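Local coordinates for coenzyme PQQ synthesis protein B (Methylobacterium extorquens, PDB 4Z7R) that takes part in pyrroloquinoline quinone biosynthesis, has a metallo-beta-lactamase-type fold that binds zinc, and may help move PQQ or its precursor to the periplasm, at residues A10-C24 with V264-D276. Numbering follows the deposited sequence.
Sequences AGGGVPQWNCRCSIC and VHINNTNPVLIED. With ZN (zinc ion), chain C; ZN (zinc ion), chain D.
With chi1 of N268 at 68°, CG lies between the backbone N and the carbonyl carbon, and the amide reaches in among C19, C21 and C24; C19 SG, anti to its own backbone N (chi1 -172°), meets it at one zinc ion. This zinc is bound by N268 OD1 at 2.1 Å and by C19 SG, C21 SG and C24 SG at 2.3 to 2.4 Å. Backbone N-H groups brace the thiolates: C21 N donates to C19 SG, C24 N to C21 SG in an N-cap bond, and Q16 N to C24 SG, which would be expected to temper their negative charge. At the other end of the amide, N268 ND2 donates to a water oxygen 3.0 Å away, which also accepts from N268 N and lies within hydrogen-bonding distance of G11 O and G13 O.

I23 CD1 lies 3.2 Å from N268 O, while I23 CG1 packs on I274 CD1; V14 CG2 and L273 CD1 meet tip to tip at 3.7 Å. Farther along, A10 N donates to I266 O, and A10 CB sits over one face of the H265 imidazole, a CH-pi contact 3.7 Å from the ring centroid. H265 ND1 is hydrogen-bonded to T218 OG1, while NE2 binds the second zinc together with D92 and two waters. The loop after strand 260-264 thus joins a three-cysteine, one-asparagine zinc site, probably structural, to the metal centre of a metallo-beta-lactamase fold.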
ATOM      1  N   ALA A  10      -7.894  10.936   2.809  0.93 11.86           N
ATOM      2  CA  ALA A  10      -7.672  10.472   4.171  0.94 11.96           C
ATOM      3  C   ALA A  10      -7.451   8.965   4.179  0.85 12.43           C
ATOM      4  O   ALA A  10      -7.455   8.327   3.125  1.00 13.12           O
ATOM      5  CB  ALA A  10      -8.846  10.844   5.061  0.93 11.94           C
ATOM      6  N   GLY A  11      -7.221   8.409   5.365  0.97 12.01           N
ATOM      7  CA  GLY A  11      -7.125   6.969   5.526  1.00 11.05           C
ATOM      8  C   GLY A  11      -8.249   6.265   4.787  0.59 10.05           C
ATOM      9  O   GLY A  11      -9.400   6.691   4.852  1.00  9.84           O
ATOM     10  N   GLY A  12      -7.905   5.209   4.059  1.00  9.22           N
ATOM     11  CA  GLY A  12      -8.877   4.446   3.296  0.93  9.73           C
ATOM     12  C   GLY A  12      -8.857   4.790   1.818  0.89 10.17           C
ATOM     13  O   GLY A  12      -9.205   3.968   0.968  1.00 10.60           O
ATOM     14  N   GLY A  13      -8.442   6.014   1.510  1.00  9.66           N
ATOM     15  CA  GLY A  13      -8.437   6.492   0.142  1.00  9.09           C
ATOM     16  C   GLY A  13      -9.828   6.651  -0.435  0.97 10.05           C
ATOM     17  O   GLY A  13     -10.831   6.565   0.279  0.97 11.05           O
ATOM     18  N   VAL A  14      -9.886   6.905  -1.738  0.98  9.37           N
ATOM     19  CA  VAL A  14     -11.148   6.996  -2.463  1.00  9.97           C
ATOM     20  C   VAL A  14     -11.029   6.175  -3.744  0.93  9.27           C
ATOM     21  O   VAL A  14     -10.206   6.488  -4.601  0.99  8.94           O
ATOM     22  CB  VAL A  14     -11.524   8.450  -2.814  0.92 11.53           C
ATOM     23  CG1 VAL A  14     -12.905   8.497  -3.438  1.00 12.68           C
ATOM     24  CG2 VAL A  14     -11.478   9.339  -1.577  1.00 10.88           C
ATOM     25  N   PRO A  15     -11.833   5.108  -3.872  1.00  9.17           N
ATOM     26  CA  PRO A  15     -12.779   4.632  -2.859  1.00  9.75           C
ATOM     27  C   PRO A  15     -12.084   3.883  -1.730  0.94 10.11           C
ATOM     28  O   PRO A  15     -10.906   3.543  -1.843  0.90 11.30           O
ATOM     29  CB  PRO A  15     -13.684   3.687  -3.650  1.00  9.49           C
ATOM     30  CG  PRO A  15     -12.764   3.112  -4.683  0.70  9.34           C
ATOM     31  CD  PRO A  15     -11.835   4.247  -5.069  0.75  9.40           C
ATOM     32  N   GLN A  16     -12.815   3.632  -0.652  1.00 10.01           N
ATOM     33  CA  GLN A  16     -12.311   2.800   0.431  0.79  9.51           C
ATOM     34  C   GLN A  16     -12.739   1.359   0.168  0.72  9.53           C
ATOM     35  O   GLN A  16     -13.852   1.114  -0.298  1.00  9.39           O
ATOM     36  CB  GLN A  16     -12.824   3.304   1.776  1.00  8.83           C
ATOM     37  CG  GLN A  16     -12.416   2.471   2.973  1.00  8.07           C
ATOM     38  CD  GLN A  16     -12.821   3.130   4.272  0.77  8.76           C
ATOM     39  OE1 GLN A  16     -12.418   4.257   4.560  0.68  9.58           O
ATOM     40  NE2 GLN A  16     -13.647   2.445   5.050  0.95  8.02           N
ATOM     41  N   TRP A  17     -11.847   0.415   0.452  0.98  9.70           N
ATOM     42  CA  TRP A  17     -11.994  -0.960  -0.029  1.00  9.10           C
ATOM     43  C   TRP A  17     -13.286  -1.642   0.408  0.83  9.29           C
ATOM     44  O   TRP A  17     -13.785  -2.526  -0.285  0.85  8.97           O
ATOM     45  CB  TRP A  17     -10.801  -1.802   0.424  0.93  9.12           C
ATOM     46  CG  TRP A  17     -10.804  -2.136   1.879  1.00  9.15           C
ATOM     47  CD1 TRP A  17     -10.481  -1.304   2.916  0.91  9.30           C
ATOM     48  CD2 TRP A  17     -11.132  -3.402   2.465  0.83  9.07           C
ATOM     49  NE1 TRP A  17     -10.592  -1.977   4.110  0.78  9.04           N
ATOM     50  CE2 TRP A  17     -10.988  -3.265   3.860  0.81  8.98           C
ATOM     51  CE3 TRP A  17     -11.530  -4.637   1.945  0.78  9.13           C
ATOM     52  CZ2 TRP A  17     -11.235  -4.317   4.743  0.94  9.16           C
ATOM     53  CZ3 TRP A  17     -11.773  -5.681   2.821  1.00  9.43           C
ATOM     54  CH2 TRP A  17     -11.621  -5.515   4.203  0.82  9.58           C
ATOM     55  N   ASN A  18     -13.826  -1.235   1.552  1.00  9.69           N
ATOM     56  CA  ASN A  18     -15.065  -1.829   2.049  0.71 10.32           C
ATOM     57  C   ASN A  18     -16.205  -0.822   2.165  0.65 11.37           C
ATOM     58  O   ASN A  18     -17.127  -1.006   2.958  0.91 11.85           O
ATOM     59  CB  ASN A  18     -14.823  -2.483   3.411  0.97 10.91           C
ATOM     60  CG  ASN A  18     -14.515  -1.468   4.495  0.81 11.88           C
ATOM     61  OD1 ASN A  18     -14.016  -0.378   4.214  0.85 12.35           O
ATOM     62  ND2 ASN A  18     -14.817  -1.819   5.740  0.98 12.43           N
ATOM     63  N   CYS A  19     -16.142   0.250   1.384  0.87 12.23           N
ATOM     64  CA  CYS A  19     -17.174   1.274   1.465  0.96 12.39           C
ATOM     65  C   CYS A  19     -17.987   1.395   0.187  0.91 12.54           C
ATOM     66  O   CYS A  19     -17.438   1.387  -0.913  0.98 12.27           O
ATOM     67  CB  CYS A  19     -16.557   2.631   1.805  0.90 12.06           C
ATOM     68  SG  CYS A  19     -17.789   3.905   2.146  1.00 15.21           S
ATOM     69  N   ARG A  20     -19.303   1.509   0.347  0.83 13.15           N
ATOM     70  CA  ARG A  20     -20.198   1.760  -0.775  1.00 13.81           C
ATOM     71  C   ARG A  20     -21.080   2.976  -0.522  0.89 13.10           C
ATOM     72  O   ARG A  20     -22.246   2.992  -0.919  0.78 12.37           O
ATOM     73  CB  ARG A  20     -21.070   0.535  -1.060  1.00 15.02           C
ATOM     74  CG  ARG A  20     -20.371  -0.536  -1.868  0.69 16.59           C
ATOM     75  CD  ARG A  20     -20.116  -0.070  -3.287  1.00 18.65           C
ATOM     76  NE  ARG A  20     -21.238  -0.362  -4.170  0.78 20.85           N
ATOM     77  CZ  ARG A  20     -21.110  -0.908  -5.374  0.21 21.83           C
ATOM     78  NH1 ARG A  20     -19.904  -1.215  -5.835  0.64 22.24           N
ATOM     79  NH2 ARG A  20     -22.182  -1.146  -6.118  0.26 22.23           N
ATOM     80  N   CYS A  21     -20.534   3.990   0.147  1.00 12.61           N
ATOM     81  CA  CYS A  21     -21.232   5.267   0.268  0.98 12.67           C
ATOM     82  C   CYS A  21     -21.435   5.857  -1.130  0.97 12.91           C
ATOM     83  O   CYS A  21     -20.885   5.351  -2.106  1.00 13.09           O
ATOM     84  CB  CYS A  21     -20.469   6.237   1.187  0.90 12.19           C
ATOM     85  SG  CYS A  21     -19.053   7.145   0.480  0.89 10.08           S
ATOM     86  N   SER A  22     -22.226   6.919  -1.226  1.00 12.83           N
ATOM     87  CA  SER A  22     -22.574   7.488  -2.525  0.85 13.26           C
ATOM     88  C   SER A  22     -21.343   7.986  -3.284  0.62 13.09           C
ATOM     89  O   SER A  22     -21.293   7.922  -4.512  0.92 12.99           O
ATOM     90  CB  SER A  22     -23.578   8.629  -2.351  1.00 14.15           C
ATOM     91  OG  SER A  22     -23.159   9.525  -1.338  0.36 14.17           O
ATOM     92  N   ILE A  23     -20.344   8.468  -2.552  0.93 13.01           N
ATOM     93  CA  ILE A  23     -19.123   8.965  -3.178  0.95 12.25           C
ATOM     94  C   ILE A  23     -18.254   7.819  -3.696  0.83 11.43           C
ATOM     95  O   ILE A  23     -17.860   7.810  -4.866  1.00 10.77           O
ATOM     96  CB  ILE A  23     -18.318   9.844  -2.203  0.93 12.61           C
ATOM     97  CG1 ILE A  23     -19.090  11.138  -1.919  0.86 13.39           C
ATOM     98  CG2 ILE A  23     -16.947  10.168  -2.781  1.00 12.17           C
ATOM     99  CD1 ILE A  23     -18.674  11.851  -0.648  0.99 13.54           C
ATOM    100  N   CYS A  24     -17.961   6.850  -2.831  1.00 11.97           N
ATOM    101  CA  CYS A  24     -17.187   5.680  -3.237  1.00 12.21           C
ATOM    102  C   CYS A  24     -17.858   4.921  -4.376  0.76 12.88           C
ATOM    103  O   CYS A  24     -17.186   4.456  -5.294  1.00 13.22           O
ATOM    104  CB  CYS A  24     -16.961   4.738  -2.052  1.00 12.18           C
ATOM    105  SG  CYS A  24     -15.765   5.345  -0.844  1.00 13.04           S
ATOM    106  N   VAL A 264      -6.150  18.890   1.846  1.00  8.36           N
ATOM    107  CA  VAL A 264      -5.704  17.524   1.602  1.00  8.98           C
ATOM    108  C   VAL A 264      -6.287  16.611   2.676  0.82  9.25           C
ATOM    109  O   VAL A 264      -7.037  17.071   3.541  0.93  9.38           O
ATOM    110  CB  VAL A 264      -4.162  17.414   1.594  0.88  9.88           C
ATOM    111  CG1 VAL A 264      -3.576  18.281   0.491  0.84 10.01           C
ATOM    112  CG2 VAL A 264      -3.588  17.813   2.946  0.93 11.04           C
ATOM    113  N   HIS A 265      -5.947  15.324   2.617  1.00  9.27           N
ATOM    114  CA  HIS A 265      -6.400  14.344   3.602  0.92  9.71           C
ATOM    115  C   HIS A 265      -7.923  14.320   3.690  0.94  8.74           C
ATOM    116  O   HIS A 265      -8.492  14.323   4.780  0.93  8.96           O
ATOM    117  CB  HIS A 265      -5.793  14.648   4.979  0.97 10.62           C
ATOM    118  CG  HIS A 265      -5.895  13.516   5.952  0.61 11.05           C
ATOM    119  ND1 HIS A 265      -7.016  13.297   6.725  0.86 11.61           N
ATOM    120  CD2 HIS A 265      -5.010  12.549   6.289  0.73 11.35           C
ATOM    121  CE1 HIS A 265      -6.819  12.239   7.490  0.91 12.01           C
ATOM    122  NE2 HIS A 265      -5.610  11.765   7.244  0.79 11.90           N
ATOM    123  N   ILE A 266      -8.576  14.316   2.533  1.00  7.86           N
ATOM    124  CA  ILE A 266     -10.033  14.345   2.460  1.00  8.24           C
ATOM    125  C   ILE A 266     -10.642  12.944   2.526  0.87  8.80           C
ATOM    126  O   ILE A 266     -10.302  12.078   1.723  1.00  8.57           O
ATOM    127  CB  ILE A 266     -10.491  15.048   1.174  0.75  8.63           C
ATOM    128  CG1 ILE A 266      -9.842  16.435   1.088  1.00  9.45           C
ATOM    129  CG2 ILE A 266     -12.002  15.159   1.137  0.98  8.47           C
ATOM    130  CD1 ILE A 266      -9.799  17.011  -0.304  0.73  9.88           C
ATOM    131  N   ASN A 267     -11.547  12.720   3.477  0.97  9.76           N
ATOM    132  CA  ASN A 267     -12.140  11.393   3.636  0.86  9.53           C
ATOM    133  C   ASN A 267     -13.115  11.078   2.514  0.89  9.55           C
ATOM    134  O   ASN A 267     -13.705  11.980   1.923  0.98  9.40           O
ATOM    135  CB  ASN A 267     -12.848  11.257   4.983  0.86  9.66           C
ATOM    136  CG  ASN A 267     -13.044   9.807   5.390  0.78  9.37           C
ATOM    137  OD1 ASN A 267     -12.098   9.025   5.384  0.92  9.22           O
ATOM    138  ND2 ASN A 267     -14.277   9.439   5.727  1.00  8.71           N
ATOM    139  N   ASN A 268     -13.291   9.790   2.235  1.00  9.31           N
ATOM    140  CA  ASN A 268     -14.168   9.354   1.156  1.00  9.47           C
ATOM    141  C   ASN A 268     -15.610   9.820   1.336  0.79  9.04           C
ATOM    142  O   ASN A 268     -16.383   9.834   0.386  1.00  8.19           O
ATOM    143  CB  ASN A 268     -14.134   7.828   1.028  1.00  9.76           C
ATOM    144  CG  ASN A 268     -14.769   7.125   2.212  0.69  9.72           C
ATOM    145  OD1 ASN A 268     -15.986   6.921   2.248  0.97 10.63           O
ATOM    146  ND2 ASN A 268     -13.950   6.748   3.187  1.00  8.84           N
ATOM    147  N   THR A 269     -15.968  10.195   2.561  1.00  9.52           N
ATOM    148  CA  THR A 269     -17.326  10.629   2.875  1.00  9.99           C
ATOM    149  C   THR A 269     -17.552  12.132   2.694  0.97  9.16           C
ATOM    150  O   THR A 269     -18.637  12.638   2.974  1.00  8.54           O
ATOM    151  CB  THR A 269     -17.688  10.262   4.322  1.00 11.11           C
ATOM    152  OG1 THR A 269     -16.690  10.792   5.203  0.90 11.79           O
ATOM    153  CG2 THR A 269     -17.738   8.752   4.492  0.92 11.63           C
ATOM    154  N   ASN A 270     -16.539  12.844   2.218  1.00  8.28           N
ATOM    155  CA  ASN A 270     -16.641  14.297   2.098  0.88  8.61           C
ATOM    156  C   ASN A 270     -17.178  14.706   0.729  1.00  8.69           C
ATOM    157  O   ASN A 270     -16.559  14.418  -0.293  0.90  8.48           O
ATOM    158  CB  ASN A 270     -15.280  14.944   2.356  0.53  8.98           C
ATOM    159  CG  ASN A 270     -15.370  16.447   2.570  1.00 10.11           C
ATOM    160  OD1 ASN A 270     -16.225  17.121   1.996  0.96 10.69           O
ATOM    161  ND2 ASN A 270     -14.485  16.977   3.406  0.90 10.56           N
ATOM    162  N   PRO A 271     -18.330  15.397   0.710  0.95  9.49           N
ATOM    163  CA  PRO A 271     -19.000  15.768  -0.547  0.93 10.84           C
ATOM    164  C   PRO A 271     -18.228  16.762  -1.423  1.00 11.97           C
ATOM    165  O   PRO A 271     -18.626  16.966  -2.570  0.98 12.78           O
ATOM    166  CB  PRO A 271     -20.329  16.386  -0.084  1.00 11.17           C
ATOM    167  CG  PRO A 271     -20.193  16.639   1.370  0.77 11.14           C
ATOM    168  CD  PRO A 271     -19.115  15.753   1.904  1.00 10.18           C
ATOM    169  N   VAL A 272     -17.156  17.369  -0.917  0.78 12.34           N
ATOM    170  CA  VAL A 272     -16.329  18.212  -1.782  0.91 12.35           C
ATOM    171  C   VAL A 272     -15.612  17.354  -2.825  0.73 11.90           C
ATOM    172  O   VAL A 272     -15.120  17.871  -3.825  0.87 10.78           O
ATOM    173  CB  VAL A 272     -15.282  19.035  -0.994  0.96 12.63           C
ATOM    174  CG1 VAL A 272     -15.955  19.873   0.086  0.95 13.27           C
ATOM    175  CG2 VAL A 272     -14.208  18.128  -0.400  0.97 12.28           C
ATOM    176  N   LEU A 273     -15.565  16.044  -2.594  1.00 12.71           N
ATOM    177  CA  LEU A 273     -14.960  15.121  -3.552  1.00 12.91           C
ATOM    178  C   LEU A 273     -15.804  15.012  -4.813  0.94 13.05           C
ATOM    179  O   LEU A 273     -15.299  14.666  -5.881  0.82 13.28           O
ATOM    180  CB  LEU A 273     -14.775  13.736  -2.935  0.74 12.88           C
ATOM    181  CG  LEU A 273     -13.746  13.602  -1.814  1.00 12.75           C
ATOM    182  CD1 LEU A 273     -13.821  12.213  -1.209  1.00 13.04           C
ATOM    183  CD2 LEU A 273     -12.346  13.892  -2.338  1.00 12.94           C
ATOM    184  N   ILE A 274     -17.094  15.304  -4.683  0.94 12.80           N
ATOM    185  CA  ILE A 274     -17.999  15.262  -5.821  1.00 12.79           C
ATOM    186  C   ILE A 274     -17.778  16.522  -6.642  0.79 13.18           C
ATOM    187  O   ILE A 274     -18.031  17.632  -6.168  1.00 13.53           O
ATOM    188  CB  ILE A 274     -19.472  15.155  -5.387  0.95 12.39           C
ATOM    189  CG1 ILE A 274     -19.706  13.848  -4.628  0.68 12.13           C
ATOM    190  CG2 ILE A 274     -20.391  15.229  -6.597  1.00 12.60           C
ATOM    191  CD1 ILE A 274     -21.016  13.812  -3.868  0.60 12.14           C
ATOM    192  N   GLU A 275     -17.301  16.333  -7.871  1.00 13.68           N
ATOM    193  CA  GLU A 275     -16.806  17.421  -8.709  0.85 14.22           C
ATOM    194  C   GLU A 275     -17.832  18.531  -8.917  0.55 13.42           C
ATOM    195  O   GLU A 275     -17.475  19.705  -8.963  1.00 12.73           O
ATOM    196  CB  GLU A 275     -16.359  16.876 -10.072  1.00 15.14           C
ATOM    197  CG  GLU A 275     -15.142  15.959 -10.023  0.93 16.39           C
ATOM    198  CD  GLU A 275     -13.868  16.688  -9.652  0.72 17.40           C
ATOM    199  OE1 GLU A 275     -13.630  17.782 -10.202  0.85 18.05           O
ATOM    200  OE2 GLU A 275     -13.103  16.167  -8.813  0.81 17.51           O
ATOM    201  N   ASP A 276     -19.101  18.163  -9.053  0.95 13.33           N
ATOM    202  CA  ASP A 276     -20.131  19.159  -9.330  0.80 13.61           C
ATOM    203  C   ASP A 276     -21.056  19.475  -8.162  1.00 13.67           C
ATOM    204  O   ASP A 276     -22.149  19.999  -8.366  0.88 14.04           O
ATOM    205  CB  ASP A 276     -20.973  18.721 -10.520  1.00 13.77           C
ATOM    206  CG  ASP A 276     -21.670  17.398 -10.292  0.70 13.69           C
ATOM    207  OD1 ASP A 276     -21.287  16.671  -9.354  0.86 13.01           O
ATOM    208  OD2 ASP A 276     -22.602  17.082 -11.060  0.80 14.30           O
TER
HETATM  209 ZN    ZN C 301     -17.196   5.800   0.970  0.97 12.60          ZN
HETATM  210 ZN    ZN D 302      -4.972   9.941   8.089  0.53 23.38          ZN
HETATM  211  O   HOH W   1     -11.131   7.709   2.733  1.00 16.60           O
HETATM  212  O   HOH W   2      -7.012   8.990   8.366  1.00 21.81           O
HETATM  213  O   HOH W   3      -3.502  10.602   9.324  0.87 27.25           O